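Local coordinates for probable transcriptional regulator (Pseudomonas aeruginosa, PDB 2ESN), which is of unknown function but, as a LysR-family member, probably binds DNA and regulates transcription in response to a small-molecule effector, at residues Leu16-Leu21 with Gln68-Leu73; Glu228-Leu233 with Thr246-Thr251; Ala238-Ala243 with Arg258-Ala263. One frame throughout, in Å; residues are numbered along the deposited sequence.

From the N terminus, contact 1 comes first. It closes a 46-residue loop that holds helices 27-34 and 38-52 and the two-stranded wing, and ties helix 15-24 to the start of the long helix 68-87. Contacts 2 and 3 follow within the LysR substrate-binding domain; their nearest atoms lie about 48 Å and 47 Å from contact 1. These two cross: 238-243 falls between the segments of contact 2, and 246-251 between those of contact 3. Contact 2 joins the corner of strand 228-233 to the residue just before strand 249-253. Contact 3 joins the helices that follow these strands. V231, L233 and L250 pack on helix 236-244, which lies against both strands and takes part in contact 3.

Contact 1. Residues Leu16-Leu21 with Gln68-Leu73; sequences LVFDAL and QRAEHL
F18 reaches from helix 15-24 to A70 and L73 on helix 68-87. Its CB already leads toward the second helix. CG stands anti to the backbone N (chi1 -176°), beside the carbonyl carbon, which sends the ring to helix 68-87. The near half of the ring, CG, CD1 and CD2, serves as the stem. Contact begins at the far half. CE2 lies 3.8 Å from A70 CB, a plain apolar touch. CZ, at the tip, is 3.3 Å from A70 O. This oxygen lies at the ring edge, near the ring plane, and A70 CA also sits at the edge. No hydrogen bond is assigned here, but the slightly positive ring rim faces a negative carbonyl oxygen, which is probably mildly attractive. CE1, on the other side of the tip, is 4.0 Å from A70 O and slightly further from L73 C.

L73 approaches differently. Its CD2 stands over one face of the F18 ring, offset toward the rim, and comes to 4.2 Å from CZ. The phenyl group therefore meets backbone and methyl of A70 at its edge and a leucine branch over its face. All three residues are buried, and no hydrogen bond joins the two segments.

The surroundings complete the core of a winged helix-turn-helix domain. F18 also touches L48 of helix 38-52 and A74, the residue after L73. V17 and A20 pack on helix 27-34, and L21 packs on F41 of helix 38-52 and on M64 of strand 63-66. On the side of the second subunit, L73 packs on W91 of that chain, and R69 makes a cation-pi contact with the same tryptophan. Helix 68-87 thus meets both the probable DNA-binding core and a neighbouring subunit.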
loop_
_atom_site.group_PDB
_atom_site.type_symbol
_atom_site.label_atom_id
_atom_site.label_comp_id
_atom_site.label_asym_id
_atom_site.label_seq_id
_atom_site.Cartn_x
_atom_site.Cartn_y
_atom_site.Cartn_z
ATOM N N LEU C 16 -30.835 14.101 -14.593
ATOM C CA LEU C 16 -30.644 15.487 -14.085
ATOM C C LEU C 16 -31.961 16.170 -13.850
ATOM O O LEU C 16 -31.984 17.139 -13.084
ATOM C CB LEU C 16 -29.910 16.414 -15.058
ATOM C CG LEU C 16 -28.556 15.856 -15.436
ATOM C CD1 LEU C 16 -28.148 16.619 -16.638
ATOM C CD2 LEU C 16 -27.669 16.126 -14.234
ATOM N N VAL C 17 -33.015 15.754 -14.596
ATOM C CA VAL C 17 -34.372 16.341 -14.455
ATOM C C VAL C 17 -34.962 15.791 -13.170
ATOM O O VAL C 17 -35.467 16.532 -12.312
ATOM C CB VAL C 17 -35.274 16.005 -15.727
ATOM C CG1 VAL C 17 -36.678 16.390 -15.504
ATOM C CG2 VAL C 17 -34.758 16.728 -16.964
ATOM N N PHE C 18 -34.849 14.474 -12.994
ATOM C CA PHE C 18 -35.189 13.840 -11.740
ATOM C C PHE C 18 -34.534 14.557 -10.539
ATOM O O PHE C 18 -35.204 14.856 -9.564
ATOM C CB PHE C 18 -34.788 12.369 -11.684
ATOM C CG PHE C 18 -35.238 11.679 -10.414
ATOM C CD1 PHE C 18 -34.398 11.546 -9.337
ATOM C CD2 PHE C 18 -36.553 11.204 -10.277
ATOM C CE1 PHE C 18 -34.842 10.906 -8.121
ATOM C CE2 PHE C 18 -36.988 10.550 -9.067
ATOM C CZ PHE C 18 -36.109 10.414 -8.012
ATOM N N ASP C 19 -33.218 14.722 -10.587
ATOM C CA ASP C 19 -32.488 15.295 -9.475
ATOM C C ASP C 19 -32.909 16.790 -9.173
ATOM O O ASP C 19 -33.119 17.149 -8.017
ATOM C CB ASP C 19 -31.003 15.225 -9.778
ATOM C CG ASP C 19 -30.130 15.775 -8.618
ATOM O OD1 ASP C 19 -29.605 16.896 -8.739
ATOM O OD2 ASP C 19 -29.962 15.066 -7.614
ATOM N N ALA C 20 -32.994 17.616 -10.214
ATOM C CA ALA C 20 -33.456 18.996 -10.100
ATOM C C ALA C 20 -34.886 19.097 -9.519
ATOM O O ALA C 20 -35.163 19.950 -8.641
ATOM C CB ALA C 20 -33.390 19.623 -11.404
ATOM N N LEU C 21 -35.786 18.212 -9.967
ATOM C CA LEU C 21 -37.158 18.233 -9.515
ATOM C C LEU C 21 -37.202 17.754 -8.063
ATOM O O LEU C 21 -38.035 18.230 -7.288
ATOM C CB LEU C 21 -38.100 17.329 -10.377
ATOM C CG LEU C 21 -39.564 17.732 -10.684
ATOM C CD1 LEU C 21 -40.593 16.585 -11.039
ATOM C CD2 LEU C 21 -40.170 18.868 -9.774
ATOM N N GLN C 68 -42.868 7.238 -2.950
ATOM C CA GLN C 68 -41.938 6.616 -1.975
ATOM C C GLN C 68 -40.759 5.911 -2.679
ATOM O O GLN C 68 -39.627 5.934 -2.213
ATOM C CB GLN C 68 -42.693 5.701 -0.980
ATOM C CG GLN C 68 -44.099 5.198 -1.434
ATOM C CD GLN C 68 -45.079 6.323 -1.941
ATOM O OE1 GLN C 68 -45.670 6.208 -3.030
ATOM N NE2 GLN C 68 -45.247 7.383 -1.146
ATOM N N ARG C 69 -41.058 5.355 -3.847
ATOM C CA ARG C 69 -40.053 4.910 -4.825
ATOM C C ARG C 69 -39.015 5.961 -5.114
ATOM O O ARG C 69 -37.820 5.703 -4.981
ATOM C CB ARG C 69 -40.744 4.591 -6.161
ATOM C CG ARG C 69 -42.006 3.782 -6.019
ATOM C CD ARG C 69 -41.668 2.369 -5.628
ATOM N NE ARG C 69 -40.648 1.827 -6.514
ATOM C CZ ARG C 69 -40.846 1.523 -7.794
ATOM N NH1 ARG C 69 -39.841 1.038 -8.497
ATOM N NH2 ARG C 69 -42.029 1.705 -8.380
ATOM N N ALA C 70 -39.493 7.137 -5.557
ATOM C CA ALA C 70 -38.652 8.268 -5.965
ATOM C C ALA C 70 -37.705 8.661 -4.830
ATOM O O ALA C 70 -36.534 9.022 -5.047
ATOM C CB ALA C 70 -39.502 9.438 -6.398
ATOM N N GLU C 71 -38.228 8.558 -3.617
ATOM C CA GLU C 71 -37.448 8.835 -2.421
ATOM C C GLU C 71 -36.174 7.976 -2.325
ATOM O O GLU C 71 -35.113 8.498 -2.047
ATOM C CB GLU C 71 -38.347 8.589 -1.203
ATOM C CG GLU C 71 -38.325 9.700 -0.189
ATOM C CD GLU C 71 -39.139 10.900 -0.623
ATOM O OE1 GLU C 71 -40.390 10.805 -0.713
ATOM O OE2 GLU C 71 -38.511 11.959 -0.841
ATOM N N HIS C 72 -36.290 6.660 -2.564
ATOM C CA HIS C 72 -35.131 5.707 -2.490
ATOM C C HIS C 72 -34.041 6.028 -3.520
ATOM O O HIS C 72 -32.813 6.008 -3.226
ATOM C CB HIS C 72 -35.592 4.242 -2.657
ATOM C CG HIS C 72 -36.763 3.858 -1.796
ATOM N ND1 HIS C 72 -37.115 4.550 -0.650
ATOM C CD2 HIS C 72 -37.646 2.831 -1.897
ATOM C CE1 HIS C 72 -38.173 3.979 -0.098
ATOM N NE2 HIS C 72 -38.518 2.934 -0.835
ATOM N N LEU C 73 -34.511 6.410 -4.705
ATOM C CA LEU C 73 -33.662 6.675 -5.861
ATOM C C LEU C 73 -32.916 8.014 -5.810
ATOM O O LEU C 73 -31.864 8.158 -6.441
ATOM C CB LEU C 73 -34.521 6.582 -7.137
ATOM C CG LEU C 73 -33.842 6.809 -8.506
ATOM C CD1 LEU C 73 -32.699 5.797 -8.756
ATOM C CD2 LEU C 73 -34.876 6.695 -9.593
#

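Contact 2. Residues Glu228-Leu233 with Thr246-Thr251; sequences EVAVQL and TDFLLT
F248 and V231 are set by their first torsions. F248 CG is anti to the carbonyl carbon (chi1 -53°), which carries the ring toward A230 and V231. V231 has CG1 anti to the backbone N (chi1 -175°), and this leaves CG2 as the branch that meets the ring.

A230 CB lies over one face of F248, 3.8 Å from the ring centroid and 21° off the normal. This is a CH-pi contact. The methyl is offset toward the rim and comes closest to CZ, at 3.6 Å. V231 CG2 approaches CE1 obliquely, at 4.1 Å. On the opposite face of the ring sits T246 CB, so the phenyl is held between an alanine methyl and a threonine CB.

T246 also braces the backbone. Its OG1 accepts from F248 N at 3.1 Å, an ST turn, and is hydrogen-bonded to L242 O near the end of the preceding helix.

The chain turns a corner at A230, between 228-229 and 231-233. Strand 202-206 runs parallel to both 228-233 and 249-253 and pairs with each of them. A230 and F248 both pack on its R202, so the contact sits at the start of that strand. V231 packs on L242 of helix 236-244. V231 and Q232 pair in parallel with a strand of the third subunit, which carries the sheet across the interface.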
loop_
_atom_site.group_PDB
_atom_site.type_symbol
_atom_site.label_atom_id
_atom_site.label_comp_id
_atom_site.label_asym_id
_atom_site.label_seq_id
_atom_site.Cartn_x
_atom_site.Cartn_y
_atom_site.Cartn_z
ATOM N N GLU C 228 28.432 17.020 17.303
ATOM C CA GLU C 228 27.778 16.137 18.279
ATOM C C GLU C 228 26.325 16.506 18.358
ATOM O O GLU C 228 26.015 17.624 18.722
ATOM C CB GLU C 228 28.379 16.216 19.726
ATOM C CG GLU C 228 29.843 15.855 19.845
ATOM C CD GLU C 228 30.157 14.402 19.371
ATOM O OE1 GLU C 228 31.022 14.192 18.440
ATOM O OE2 GLU C 228 29.500 13.475 19.926
ATOM N N VAL C 229 25.428 15.559 18.090
ATOM C CA VAL C 229 24.008 15.858 17.999
ATOM C C VAL C 229 23.293 15.421 19.227
ATOM O O VAL C 229 23.376 14.241 19.582
ATOM C CB VAL C 229 23.392 15.163 16.724
ATOM C CG1 VAL C 229 21.877 15.259 16.741
ATOM C CG2 VAL C 229 24.034 15.759 15.422
ATOM N N ALA C 230 22.559 16.328 19.882
ATOM C CA ALA C 230 21.725 15.958 21.019
ATOM C C ALA C 230 20.280 15.609 20.637
ATOM O O ALA C 230 19.687 14.721 21.227
ATOM C CB ALA C 230 21.725 17.087 22.030
ATOM N N VAL C 231 19.680 16.341 19.692
ATOM C CA VAL C 231 18.278 16.148 19.302
ATOM C C VAL C 231 18.131 16.300 17.792
ATOM O O VAL C 231 18.678 17.248 17.227
ATOM C CB VAL C 231 17.339 17.233 20.004
ATOM C CG1 VAL C 231 15.846 16.979 19.695
ATOM C CG2 VAL C 231 17.552 17.271 21.528
ATOM N N GLN C 232 17.352 15.405 17.159
ATOM C CA GLN C 232 16.874 15.592 15.800
ATOM C C GLN C 232 15.375 15.749 15.893
ATOM O O GLN C 232 14.727 15.055 16.690
ATOM C CB GLN C 232 17.190 14.374 14.920
ATOM C CG GLN C 232 18.674 14.276 14.572
ATOM C CD GLN C 232 19.084 12.906 13.933
ATOM O OE1 GLN C 232 20.024 12.850 13.117
ATOM N NE2 GLN C 232 18.449 11.836 14.364
ATOM N N LEU C 233 14.804 16.643 15.089
ATOM C CA LEU C 233 13.320 16.811 15.078
ATOM C C LEU C 233 12.990 17.396 13.740
ATOM O O LEU C 233 13.866 17.927 13.070
ATOM C CB LEU C 233 12.794 17.724 16.219
ATOM C CG LEU C 233 13.197 19.214 16.305
ATOM C CD1 LEU C 233 12.352 19.958 17.394
ATOM C CD2 LEU C 233 14.715 19.390 16.588
ATOM N N THR C 246 18.390 25.865 25.968
ATOM C CA THR C 246 19.530 25.018 26.235
ATOM C C THR C 246 20.801 25.629 25.727
ATOM O O THR C 246 20.806 26.743 25.096
ATOM C CB THR C 246 19.375 23.656 25.497
ATOM O OG1 THR C 246 19.304 23.958 24.105
ATOM C CG2 THR C 246 18.119 22.889 25.927
ATOM N N ASP C 247 21.898 24.872 25.928
ATOM C CA ASP C 247 23.156 25.330 25.395
ATOM C C ASP C 247 23.347 24.827 23.981
ATOM O O ASP C 247 24.395 25.104 23.351
ATOM C CB ASP C 247 24.351 24.942 26.297
ATOM C CG ASP C 247 24.202 25.534 27.702
ATOM O OD1 ASP C 247 23.466 26.539 27.836
ATOM O OD2 ASP C 247 24.756 24.988 28.661
ATOM N N PHE C 248 22.315 24.170 23.453
ATOM C CA PHE C 248 22.471 23.610 22.109
ATOM C C PHE C 248 22.505 24.645 21.041
ATOM O O PHE C 248 21.759 25.627 21.099
ATOM C CB PHE C 248 21.387 22.591 21.798
ATOM C CG PHE C 248 21.242 21.498 22.835
ATOM C CD1 PHE C 248 20.069 20.802 22.912
ATOM C CD2 PHE C 248 22.282 21.130 23.684
ATOM C CE1 PHE C 248 19.878 19.766 23.818
ATOM C CE2 PHE C 248 22.117 20.074 24.636
ATOM C CZ PHE C 248 20.926 19.388 24.689
ATOM N N LEU C 249 23.291 24.385 19.995
ATOM C CA LEU C 249 23.298 25.231 18.848
ATOM C C LEU C 249 22.389 24.662 17.732
ATOM O O LEU C 249 22.212 23.434 17.634
ATOM C CB LEU C 249 24.733 25.373 18.362
ATOM C CG LEU C 249 25.740 25.971 19.388
ATOM C CD1 LEU C 249 27.069 26.214 18.705
ATOM C CD2 LEU C 249 25.203 27.302 19.918
ATOM N N LEU C 250 21.829 25.543 16.899
ATOM C CA LEU C 250 20.953 25.133 15.837
ATOM C C LEU C 250 21.365 25.913 14.616
ATOM O O LEU C 250 21.565 27.115 14.700
ATOM C CB LEU C 250 19.472 25.403 16.190
ATOM C CG LEU C 250 18.448 25.373 15.018
ATOM C CD1 LEU C 250 18.197 23.914 14.538
ATOM C CD2 LEU C 250 17.105 26.012 15.437
ATOM N N THR C 251 21.492 25.255 13.476
ATOM C CA THR C 251 21.890 25.977 12.233
ATOM C C THR C 251 20.638 25.960 11.328
ATOM O O THR C 251 20.221 24.883 10.878
ATOM C CB THR C 251 23.109 25.304 11.556
ATOM O OG1 THR C 251 24.117 25.024 12.579
ATOM C CG2 THR C 251 23.625 26.198 10.365
#

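Contact 3. Residues Ala238-Ala243 with Arg258-Ala263; sequences AALFLA and RALAEA
L240 and F241 of helix 236-244 meet L260 and A263 of helix 254-264 with no hydrogen bond between them; the shortest sound polar bond, A243 N to A239 O at 2.9 Å, is within the first helix.

L260 CD1 touches both L240 and F241. It lies 3.9 Å from L240 CB, equally far from L240 CD1, and 3.7 Å from F241 CE1. The side chains of F241 and L260 cross at about a right angle. F241 reaches there with CG anti to its carbonyl carbon (chi1 -74°). The far end of the same ring meets A263: CZ is 4.0 Å from A263 CB, and CE2 is 3.5 Å from A263 O, at an oblique approach.

The axes of the two short segments approach to 9.8 Å with a crossing angle of -42°. Segment 258-263 is kinked where E262 N and A263 N lack backbone hydrogen bonds to the turn before.

The third subunit also meets this patch: its F113 stacks edge-to-face with F241, and its F241 packs on L260. Helix 236-244 links strands 228-233 and 249-253, a beta-alpha-beta crossover, as in the periplasmic-binding-protein-like fold of LysR effector domains. Helix 254-264 follows strand 249-253, so the contact packs the crossover helix against the next helix.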
loop_
_atom_site.group_PDB
_atom_site.type_symbol
_atom_site.label_atom_id
_atom_site.label_comp_id
_atom_site.label_asym_id
_atom_site.label_seq_id
_atom_site.Cartn_x
_atom_site.Cartn_y
_atom_site.Cartn_z
ATOM N N ALA C 238 9.737 24.584 16.438
ATOM C CA ALA C 238 9.955 24.031 17.767
ATOM C C ALA C 238 11.464 24.014 18.104
ATOM O O ALA C 238 11.818 24.171 19.260
ATOM C CB ALA C 238 9.346 22.650 17.906
ATOM N N ALA C 239 12.307 23.776 17.100
ATOM C CA ALA C 239 13.769 23.662 17.321
ATOM C C ALA C 239 14.350 24.975 17.831
ATOM O O ALA C 239 15.253 24.986 18.664
ATOM C CB ALA C 239 14.471 23.289 16.013
ATOM N N LEU C 240 13.838 26.072 17.311
ATOM C CA LEU C 240 14.252 27.424 17.691
ATOM C C LEU C 240 13.926 27.622 19.165
ATOM O O LEU C 240 14.776 28.097 19.922
ATOM C CB LEU C 240 13.554 28.466 16.775
ATOM C CG LEU C 240 14.193 28.548 15.395
ATOM C CD1 LEU C 240 13.248 29.133 14.361
ATOM C CD2 LEU C 240 15.450 29.409 15.454
ATOM N N PHE C 241 12.766 27.165 19.635
ATOM C CA PHE C 241 12.517 27.237 21.092
ATOM C C PHE C 241 13.415 26.314 21.914
ATOM O O PHE C 241 13.815 26.661 23.050
ATOM C CB PHE C 241 11.049 26.966 21.466
ATOM C CG PHE C 241 10.137 28.119 21.122
ATOM C CD1 PHE C 241 9.417 28.109 19.930
ATOM C CD2 PHE C 241 10.027 29.217 22.011
ATOM C CE1 PHE C 241 8.534 29.191 19.626
ATOM C CE2 PHE C 241 9.202 30.309 21.730
ATOM C CZ PHE C 241 8.440 30.301 20.529
ATOM N N LEU C 242 13.718 25.147 21.361
ATOM C CA LEU C 242 14.659 24.257 22.026
ATOM C C LEU C 242 16.034 24.944 22.258
ATOM O O LEU C 242 16.598 24.917 23.345
ATOM C CB LEU C 242 14.820 22.977 21.175
ATOM C CG LEU C 242 16.017 22.057 21.570
ATOM C CD1 LEU C 242 15.800 21.480 23.012
ATOM C CD2 LEU C 242 16.133 20.929 20.561
ATOM N N ALA C 243 16.565 25.551 21.218
ATOM C CA ALA C 243 17.811 26.345 21.284
ATOM C C ALA C 243 17.849 27.496 22.298
ATOM O O ALA C 243 18.944 27.823 22.830
ATOM C CB ALA C 243 18.129 26.878 19.919
ATOM N N ARG C 258 15.044 34.750 12.681
ATOM C CA ARG C 258 14.631 36.164 12.925
ATOM C C ARG C 258 13.226 36.339 13.442
ATOM O O ARG C 258 13.021 37.156 14.304
ATOM C CB ARG C 258 14.754 37.005 11.674
ATOM C CG ARG C 258 16.170 37.243 11.261
ATOM C CD ARG C 258 16.217 38.086 9.979
ATOM N NE ARG C 258 16.720 39.405 10.342
ATOM C CZ ARG C 258 15.977 40.426 10.787
ATOM N NH1 ARG C 258 16.579 41.566 11.112
ATOM N NH2 ARG C 258 14.640 40.326 10.889
ATOM N N ALA C 259 12.259 35.590 12.919
ATOM C CA ALA C 259 10.867 35.644 13.419
ATOM C C ALA C 259 10.704 35.175 14.877
ATOM O O ALA C 259 9.772 35.561 15.618
ATOM C CB ALA C 259 9.983 34.802 12.511
ATOM N N LEU C 260 11.580 34.285 15.319
ATOM C CA LEU C 260 11.438 33.806 16.675
ATOM C C LEU C 260 12.495 34.337 17.651
ATOM O O LEU C 260 12.489 33.919 18.783
ATOM C CB LEU C 260 11.383 32.254 16.684
ATOM C CG LEU C 260 10.060 31.645 16.182
ATOM C CD1 LEU C 260 10.028 30.100 16.414
ATOM C CD2 LEU C 260 8.849 32.328 16.887
ATOM N N ALA C 261 13.401 35.212 17.213
ATOM C CA ALA C 261 14.564 35.624 18.033
ATOM C C ALA C 261 14.104 36.125 19.405
ATOM O O ALA C 261 14.622 35.723 20.490
ATOM C CB ALA C 261 15.405 36.669 17.285
ATOM N N GLU C 262 13.076 36.946 19.394
ATOM C CA GLU C 262 12.557 37.459 20.690
ATOM C C GLU C 262 11.722 36.485 21.463
ATOM O O GLU C 262 11.912 36.321 22.660
ATOM C CB GLU C 262 11.736 38.745 20.451
ATOM C CG GLU C 262 12.573 39.970 20.505
ATOM C CD GLU C 262 12.966 40.313 21.953
ATOM O OE1 GLU C 262 12.252 39.892 22.922
ATOM O OE2 GLU C 262 13.994 41.015 22.113
ATOM N N ALA C 263 10.755 35.892 20.789
ATOM C CA ALA C 263 9.886 34.879 21.418
ATOM C C ALA C 263 10.671 33.765 22.119
ATOM O O ALA C 263 10.240 33.305 23.199
ATOM C CB ALA C 263 9.000 34.253 20.382
#